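Long-range contacts in malonyl CoA-acyl carrier protein transacylase (Staphylococcus aureus, PDB 3IM9), which transfers the malonyl group from malonyl-CoA to holo-acyl carrier protein, supplying malonyl-ACP for fatty acid biosynthesis: residues V235-N239 against N252-Q256; E226-A230 against T244-K250. All blocks are in the same frame, centred on the assembly; numbering follows the deposited sequence.

Contact 1. Residues V235-N239 against N252-Q256. With CA (calcium ion), chain B.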
ATOM      1  N   VAL A 235      -6.269   8.175  -5.839  1.00 11.45           N
ATOM      2  CA  VAL A 235      -6.656   7.109  -6.786  1.00 12.05           C
ATOM      3  C   VAL A 235      -6.758   5.839  -5.955  1.00 12.17           C
ATOM      4  O   VAL A 235      -5.749   5.341  -5.474  1.00 11.00           O
ATOM      5  CB  VAL A 235      -5.697   6.980  -7.923  1.00 10.84           C
ATOM      6  CG1 VAL A 235      -6.174   5.908  -8.951  1.00 12.14           C
ATOM      7  CG2 VAL A 235      -5.658   8.353  -8.659  1.00 14.44           C
ATOM      8  N   GLN A 236      -7.968   5.340  -5.740  1.00 10.60           N
ATOM      9  CA  GLN A 236      -8.199   4.263  -4.773  1.00 11.19           C
ATOM     10  C   GLN A 236      -7.920   2.892  -5.364  1.00 11.31           C
ATOM     11  O   GLN A 236      -8.138   2.618  -6.573  1.00 10.76           O
ATOM     12  CB  GLN A 236      -9.600   4.318  -4.159  1.00 12.51           C
ATOM     13  CG  GLN A 236      -9.718   5.638  -3.402  1.00 11.33           C
ATOM     14  CD  GLN A 236     -10.862   5.580  -2.367  1.00 11.15           C
ATOM     15  OE1 GLN A 236     -12.036   5.917  -2.687  1.00 13.05           O
ATOM     16  NE2 GLN A 236     -10.563   5.173  -1.147  1.00 11.69           N
ATOM     17  N   ASN A 237      -7.404   1.991  -4.488  1.00 10.76           N
ATOM     18  CA  ASN A 237      -7.043   0.666  -4.926  1.00  9.72           C
ATOM     19  C   ASN A 237      -8.226  -0.153  -5.456  1.00  9.70           C
ATOM     20  O   ASN A 237      -8.016  -1.031  -6.296  1.00  9.38           O
ATOM     21  CB  ASN A 237      -6.440  -0.116  -3.723  1.00 10.25           C
ATOM     22  CG  ASN A 237      -5.044   0.288  -3.338  1.00 10.42           C
ATOM     23  OD1 ASN A 237      -4.308   1.055  -4.034  1.00 12.06           O
ATOM     24  ND2 ASN A 237      -4.674  -0.216  -2.190  1.00  7.03           N
ATOM     25  N   VAL A 238      -9.422   0.074  -4.895  1.00  9.88           N
ATOM     26  CA  VAL A 238     -10.611  -0.808  -5.214  1.00 11.68           C
ATOM     27  C   VAL A 238     -11.012  -0.565  -6.662  1.00 11.89           C
ATOM     28  O   VAL A 238     -11.338  -1.500  -7.365  1.00 12.74           O
ATOM     29  CB  VAL A 238     -11.797  -0.563  -4.249  1.00 14.84           C
ATOM     30  CG1 VAL A 238     -11.494  -0.987  -2.914  1.00 18.50           C
ATOM     31  CG2 VAL A 238     -12.220   0.848  -4.116  1.00 17.12           C
ATOM     32  N   ASN A 239     -10.991   0.714  -7.106  1.00 12.57           N
ATOM     33  CA  ASN A 239     -11.610   1.060  -8.434  1.00 13.14           C
ATOM     34  C   ASN A 239     -10.711   1.777  -9.384  1.00 13.53           C
ATOM     35  O   ASN A 239     -11.092   2.014 -10.536  1.00 13.14           O
ATOM     36  CB  ASN A 239     -12.920   1.917  -8.162  1.00 15.12           C
ATOM     37  CG  ASN A 239     -12.608   3.309  -7.549  1.00 20.70           C
ATOM     38  OD1 ASN A 239     -11.475   3.583  -7.128  1.00 15.76           O
ATOM     39  ND2 ASN A 239     -13.617   4.250  -7.546  1.00 18.98           N
ATOM     40  N   ASN A 252     -14.847   3.010   0.311  1.00 14.03           N
ATOM     41  CA  ASN A 252     -13.835   2.278  -0.478  1.00 13.99           C
ATOM     42  C   ASN A 252     -12.681   1.769   0.384  1.00 11.01           C
ATOM     43  O   ASN A 252     -12.034   0.800  -0.055  1.00 12.28           O
ATOM     44  CB  ASN A 252     -13.323   3.192  -1.581  1.00 15.14           C
ATOM     45  CG  ASN A 252     -14.298   3.219  -2.767  1.00 18.74           C
ATOM     46  OD1 ASN A 252     -15.145   2.319  -2.905  1.00 18.65           O
ATOM     47  ND2 ASN A 252     -14.159   4.197  -3.600  1.00 17.69           N
ATOM     48  N   MET A 253     -12.478   2.339   1.564  1.00 11.86           N
ATOM     49  CA  MET A 253     -11.472   1.743   2.425  1.00 10.02           C
ATOM     50  C   MET A 253     -11.984   0.464   3.036  1.00 11.76           C
ATOM     51  O   MET A 253     -11.124  -0.440   3.362  1.00 11.48           O
ATOM     52  CB  MET A 253     -11.129   2.724   3.596  1.00 10.96           C
ATOM     53  CG  MET A 253     -10.427   4.080   3.069  1.00 12.07           C
ATOM     54  SD  MET A 253      -9.357   3.950   1.659  1.00 11.46           S
ATOM     55  CE  MET A 253      -7.979   2.884   2.308  1.00 10.43           C
ATOM     56  N   VAL A 254     -13.296   0.375   3.338  1.00 10.50           N
ATOM     57  CA  VAL A 254     -13.773  -0.887   3.815  1.00  9.92           C
ATOM     58  C   VAL A 254     -13.737  -1.949   2.641  1.00 10.80           C
ATOM     59  O   VAL A 254     -13.242  -3.097   2.850  1.00 10.77           O
ATOM     60  CB  VAL A 254     -15.255  -0.754   4.334  1.00 11.41           C
ATOM     61  CG1 VAL A 254     -15.676  -2.104   4.871  1.00 13.71           C
ATOM     62  CG2 VAL A 254     -15.230   0.296   5.443  1.00 13.00           C
ATOM     63  N   LYS A 255     -14.161  -1.539   1.443  1.00 12.95           N
ATOM     64  CA  LYS A 255     -14.136  -2.514   0.280  1.00 12.17           C
ATOM     65  C   LYS A 255     -12.713  -2.949  -0.046  1.00 11.74           C
ATOM     66  O   LYS A 255     -12.499  -4.063  -0.473  1.00 12.29           O
ATOM     67  CB  LYS A 255     -14.718  -1.886  -0.972  1.00 13.73           C
ATOM     68  CG  LYS A 255     -16.179  -1.516  -0.750  1.00 15.62           C
ATOM     69  CD  LYS A 255     -16.768  -0.943  -2.041  1.00 22.49           C
ATOM     70  CE  LYS A 255     -18.309  -0.729  -1.775  1.00 31.45           C
ATOM     71  NZ  LYS A 255     -18.991  -0.152  -3.004  1.00 34.06           N
ATOM     72  N   GLN A 256     -11.753  -2.058   0.230  1.00 11.99           N
ATOM     73  CA  GLN A 256     -10.342  -2.319  -0.096  1.00 11.72           C
ATOM     74  C   GLN A 256      -9.880  -3.626   0.599  1.00 10.90           C
ATOM     75  O   GLN A 256      -9.066  -4.381   0.028  1.00 12.49           O
ATOM     76  CB  GLN A 256      -9.481  -1.160   0.396  1.00 10.18           C
ATOM     77  CG  GLN A 256      -8.036  -1.206  -0.176  1.00 10.35           C
ATOM     78  CD  GLN A 256      -7.024  -0.620   0.812  1.00 10.66           C
ATOM     79  OE1 GLN A 256      -7.083  -0.871   2.013  1.00 12.66           O
ATOM     80  NE2 GLN A 256      -6.109   0.158   0.303  1.00  9.23           N
TER
HETATM   81 CA    CA B 601      -8.590  -0.664   4.129  1.00 27.15          CA
HETATM   82  O   HOH W   1      -9.611   1.529  -2.076  1.00 10.91           O
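Q236 and V238 meet the later part of helix 246-256, close to the probable active-site residues S97 and H207 of this acyl transferase domain, where the loop after strand 234-235 lies against it. One polar contact between loop and helix is an amide pair: N252 ND2 donates to Q236 OE1 at 2.9 Å, nearly straight at 163°. The acceptor lies in the amide plane of N252, yet the donor stands well above the carbonyl plane of Q236, with the amide planes 58° apart. Q236 NE2 passes 3.3 Å from M253 SD and is held by E100.

Apolar packing falls to V238, whose two methyls meet different parts of the helix. CG1 reaches the backbone, 3.3 Å from Q256 CA, while CG2 sits 3.4 Å from N252 CG. A water joins the main chains, accepting from V238 N and donating to N252 O.

The same part binds metal: M253 O and Q256 OE1 hold the calcium ion together with Y101, and R122 also donates to Q256 OE1. Q256 CG lies opposite the backbone N (chi1 -167°) and the chain bends at chi2, bringing the amide round to the metal. Q256 NE2 reaches S97 O, while Q256 OE1 lies 2.6 Å from the calcium.

Contact 2. Residues E226-A230 against T244-K250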
ATOM      1  N   GLU A 226     -13.199  11.368  12.366  1.00 18.46           N
ATOM      2  CA  GLU A 226     -13.793  12.264  11.392  1.00 21.02           C
ATOM      3  C   GLU A 226     -13.033  12.134  10.085  1.00 20.31           C
ATOM      4  O   GLU A 226     -11.814  12.245  10.027  1.00 22.03           O
ATOM      5  CB  GLU A 226     -13.682  13.707  11.941  1.00 24.65           C
ATOM      6  CG  GLU A 226     -14.106  14.719  10.920  1.00 31.25           C
ATOM      7  CD  GLU A 226     -13.915  16.150  11.442  1.00 42.19           C
ATOM      8  OE1 GLU A 226     -13.199  16.938  10.744  1.00 44.12           O
ATOM      9  OE2 GLU A 226     -14.465  16.438  12.566  1.00 44.00           O
ATOM     10  N   TRP A 227     -13.738  11.827   9.006  1.00 16.80           N
ATOM     11  CA  TRP A 227     -13.184  11.763   7.698  1.00 16.04           C
ATOM     12  C   TRP A 227     -13.530  13.041   6.944  1.00 17.55           C
ATOM     13  O   TRP A 227     -14.697  13.542   7.004  1.00 19.00           O
ATOM     14  CB  TRP A 227     -13.768  10.577   6.921  1.00 16.62           C
ATOM     15  CG  TRP A 227     -13.378   9.266   7.541  1.00 14.83           C
ATOM     16  CD1 TRP A 227     -13.635   8.829   8.801  1.00 14.77           C
ATOM     17  CD2 TRP A 227     -12.587   8.250   6.896  1.00 14.62           C
ATOM     18  NE1 TRP A 227     -13.052   7.543   8.995  1.00 15.46           N
ATOM     19  CE2 TRP A 227     -12.405   7.212   7.836  1.00 14.32           C
ATOM     20  CE3 TRP A 227     -12.024   8.141   5.608  1.00 11.80           C
ATOM     21  CZ2 TRP A 227     -11.670   6.023   7.533  1.00 11.90           C
ATOM     22  CZ3 TRP A 227     -11.307   6.927   5.299  1.00 14.23           C
ATOM     23  CH2 TRP A 227     -11.138   5.932   6.277  1.00 11.55           C
ATOM     24  N   ARG A 228     -12.566  13.603   6.253  1.00 15.52           N
ATOM     25  CA  ARG A 228     -12.765  14.795   5.449  1.00 15.45           C
ATOM     26  C   ARG A 228     -12.660  14.588   4.008  1.00 16.75           C
ATOM     27  O   ARG A 228     -12.026  13.622   3.539  1.00 15.67           O
ATOM     28  CB  ARG A 228     -11.765  15.894   5.882  1.00 16.68           C
ATOM     29  CG  ARG A 228     -12.008  16.338   7.321  1.00 22.78           C
ATOM     30  CD  ARG A 228     -11.010  17.380   7.745  1.00 26.43           C
ATOM     31  NE  ARG A 228      -9.650  16.836   7.747  1.00 32.12           N
ATOM     32  CZ  ARG A 228      -9.113  16.061   8.704  1.00 36.13           C
ATOM     33  NH1 ARG A 228      -9.794  15.679   9.806  1.00 37.37           N
ATOM     34  NH2 ARG A 228      -7.861  15.682   8.570  1.00 33.35           N
ATOM     35  N   ASP A 229     -13.167  15.516   3.204  1.00 15.74           N
ATOM     36  CA  ASP A 229     -12.924  15.443   1.757  1.00 15.22           C
ATOM     37  C   ASP A 229     -11.419  15.543   1.450  1.00 16.10           C
ATOM     38  O   ASP A 229     -10.667  16.101   2.248  1.00 17.22           O
ATOM     39  CB  ASP A 229     -13.688  16.548   1.025  1.00 16.58           C
ATOM     40  CG  ASP A 229     -15.184  16.305   1.004  1.00 19.90           C
ATOM     41  OD1 ASP A 229     -15.598  15.129   1.073  1.00 19.40           O
ATOM     42  OD2 ASP A 229     -15.946  17.291   0.918  1.00 21.12           O
ATOM     43  N   ALA A 230     -10.973  15.009   0.308  1.00 15.29           N
ATOM     44  CA  ALA A 230      -9.539  15.060  -0.032  1.00 16.13           C
ATOM     45  C   ALA A 230      -9.243  16.429  -0.684  1.00 17.10           C
ATOM     46  O   ALA A 230     -10.044  16.881  -1.570  1.00 18.46           O
ATOM     47  CB  ALA A 230      -9.232  13.921  -1.032  1.00 16.42           C
ATOM     48  N   THR A 244     -12.471  12.165  -4.295  1.00 17.10           N
ATOM     49  CA  THR A 244     -12.278  13.243  -3.288  1.00 16.19           C
ATOM     50  C   THR A 244     -13.328  13.242  -2.233  1.00 16.07           C
ATOM     51  O   THR A 244     -13.148  13.834  -1.162  1.00 17.34           O
ATOM     52  CB  THR A 244     -12.211  14.673  -3.957  1.00 16.94           C
ATOM     53  OG1 THR A 244     -13.433  14.839  -4.673  1.00 19.25           O
ATOM     54  CG2 THR A 244     -11.065  14.752  -4.971  1.00 20.90           C
ATOM     55  N   ASP A 245     -14.456  12.588  -2.483  1.00 15.61           N
ATOM     56  CA  ASP A 245     -15.541  12.576  -1.499  1.00 17.80           C
ATOM     57  C   ASP A 245     -15.169  11.801  -0.231  1.00 17.88           C
ATOM     58  O   ASP A 245     -14.651  10.688  -0.315  1.00 16.32           O
ATOM     59  CB  ASP A 245     -16.816  11.995  -2.114  1.00 18.70           C
ATOM     60  CG  ASP A 245     -18.052  12.301  -1.292  1.00 24.95           C
ATOM     61  OD1 ASP A 245     -18.668  11.349  -0.767  1.00 30.47           O
ATOM     62  OD2 ASP A 245     -18.408  13.492  -1.170  1.00 32.04           O
ATOM     63  N   LYS A 246     -15.437  12.382   0.939  1.00 18.38           N
ATOM     64  CA  LYS A 246     -15.161  11.695   2.179  1.00 18.68           C
ATOM     65  C   LYS A 246     -15.924  10.392   2.334  1.00 18.52           C
ATOM     66  O   LYS A 246     -15.352   9.393   2.843  1.00 18.49           O
ATOM     67  CB  LYS A 246     -15.392  12.572   3.418  1.00 19.55           C
ATOM     68  CG  LYS A 246     -16.933  12.964   3.661  1.00 21.35           C
ATOM     69  CD  LYS A 246     -17.216  13.916   4.811  1.00 27.30           C
ATOM     70  CE  LYS A 246     -16.847  15.346   4.456  1.00 33.83           C
ATOM     71  NZ  LYS A 246     -17.257  16.428   5.496  1.00 34.20           N
ATOM     72  N   GLU A 247     -17.225  10.347   1.931  1.00 19.12           N
ATOM     73  CA  GLU A 247     -18.046   9.128   2.139  1.00 18.50           C
ATOM     74  C   GLU A 247     -17.687   8.088   1.073  1.00 17.06           C
ATOM     75  O   GLU A 247     -17.699   6.870   1.365  1.00 17.84           O
ATOM     76  CB  GLU A 247     -19.601   9.456   1.989  1.00 18.14           C
ATOM     77  CG  GLU A 247     -20.255  10.168   3.187  1.00 26.29           C
ATOM     78  CD  GLU A 247     -20.186   9.445   4.548  1.00 35.27           C
ATOM     79  OE1 GLU A 247     -20.266  10.150   5.571  1.00 38.54           O
ATOM     80  OE2 GLU A 247     -20.031   8.199   4.653  1.00 39.76           O
ATOM     81  N   VAL A 248     -17.332   8.504  -0.132  1.00 17.00           N
ATOM     82  CA  VAL A 248     -16.960   7.558  -1.119  1.00 16.35           C
ATOM     83  C   VAL A 248     -15.579   6.949  -0.709  1.00 15.78           C
ATOM     84  O   VAL A 248     -15.394   5.723  -0.774  1.00 17.71           O
ATOM     85  CB  VAL A 248     -16.798   8.191  -2.433  1.00 16.71           C
ATOM     86  CG1 VAL A 248     -16.159   7.257  -3.477  1.00 14.94           C
ATOM     87  CG2 VAL A 248     -18.224   8.792  -2.883  1.00 17.57           C
ATOM     88  N   ILE A 249     -14.660   7.795  -0.296  1.00 13.65           N
ATOM     89  CA  ILE A 249     -13.323   7.269   0.098  1.00 13.58           C
ATOM     90  C   ILE A 249     -13.468   6.338   1.264  1.00 15.07           C
ATOM     91  O   ILE A 249     -12.886   5.196   1.253  1.00 14.73           O
ATOM     92  CB  ILE A 249     -12.426   8.448   0.383  1.00 13.89           C
ATOM     93  CG1 ILE A 249     -12.042   9.149  -0.889  1.00 12.50           C
ATOM     94  CG2 ILE A 249     -11.132   8.009   1.155  1.00 13.35           C
ATOM     95  CD1 ILE A 249     -11.327  10.499  -0.656  1.00 14.74           C
ATOM     96  N   LYS A 250     -14.233   6.693   2.290  1.00 14.16           N
ATOM     97  CA  LYS A 250     -14.370   5.864   3.492  1.00 15.23           C
ATOM     98  C   LYS A 250     -14.982   4.497   3.113  1.00 16.33           C
ATOM     99  O   LYS A 250     -14.506   3.407   3.518  1.00 14.95           O
ATOM    100  CB  LYS A 250     -15.217   6.604   4.541  1.00 14.67           C
ATOM    101  CG  LYS A 250     -15.468   5.800   5.852  1.00 17.33           C
ATOM    102  CD  LYS A 250     -16.304   6.668   6.889  1.00 17.87           C
ATOM    103  CE  LYS A 250     -16.666   5.833   8.142  1.00 23.26           C
ATOM    104  NZ  LYS A 250     -17.754   6.479   8.959  1.00 22.71           N
TER
HETATM  105  O   HOH W   2     -14.727  17.763   4.291  1.00 25.41           O
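The start of helix 246-256 is the element held here: the loop 226-230 runs past its first turns, and W227 lays its indole against K250. The lysine chain is fully extended, with CG anti to the backbone N (chi1 178°), which carries its methylenes across one face of the ring system. CB lies nearest CE3 of W227, CG rides above the middle of the indole, and CD makes a CH-pi contact, 3.8 Å from the centroid of the five-membered ring and only 3° off its normal. The lysine thus offers hydrocarbon to the ring, while its NZ goes on to N223 OD1 and W227 NE1 is bonded to the carbonyl oxygen of I222. I249 CG2 approaches the W227 ring at its edge, 4.3 Å from CZ3, and I249 CD1 packs on the methyl of A230.

Polar bonds fix the turn leading into the helix. D245 is the N-cap: its OD1 accepts from V248 N at 3.2 Å and, weakly, from E247 N. The loop adds a second carboxylate, since D229 OD1 accepts from K246 N at 2.8 Å, nearly along the C-O axis of the acid. Both aspartates therefore engage amides of the first turn, whose helix dipole would probably favour their charged forms and ease the closeness of D229 OD1 and D245 OD2, 4.0 Å apart. One residue further along, A230 N donates to T244 O at 2.9 Å, on a lone pair in the carbonyl plane. With chi1 at 67°, K246 puts CG between its backbone N and carbonyl carbon, and the chain sets CD 3.4 Å from W227 O; the bend at chi3 then turns CE and NZ. A water accepts from D229 N and, weakly, from K246 NZ.

Overall arrangement
Both contacts use helix 246-256, contact 2 at its start and contact 1 further on; their four segments alternate along the chain. Their centres lie about 12 Å apart, and they touch where M253 CG packs against W227 CZ3 and where Q236 NE2 makes a weak hydrogen bond to I249 O. Contact 1 is the more buried, sits nearer the centre of the chain and combines side-chain amides with metal ligands beside the probable active-site residues. Contact 2 is only partly buried and lies away from the metal site and the probable active-site residues; there, carboxylates bind helix amides and a lysine chain packs over an indole.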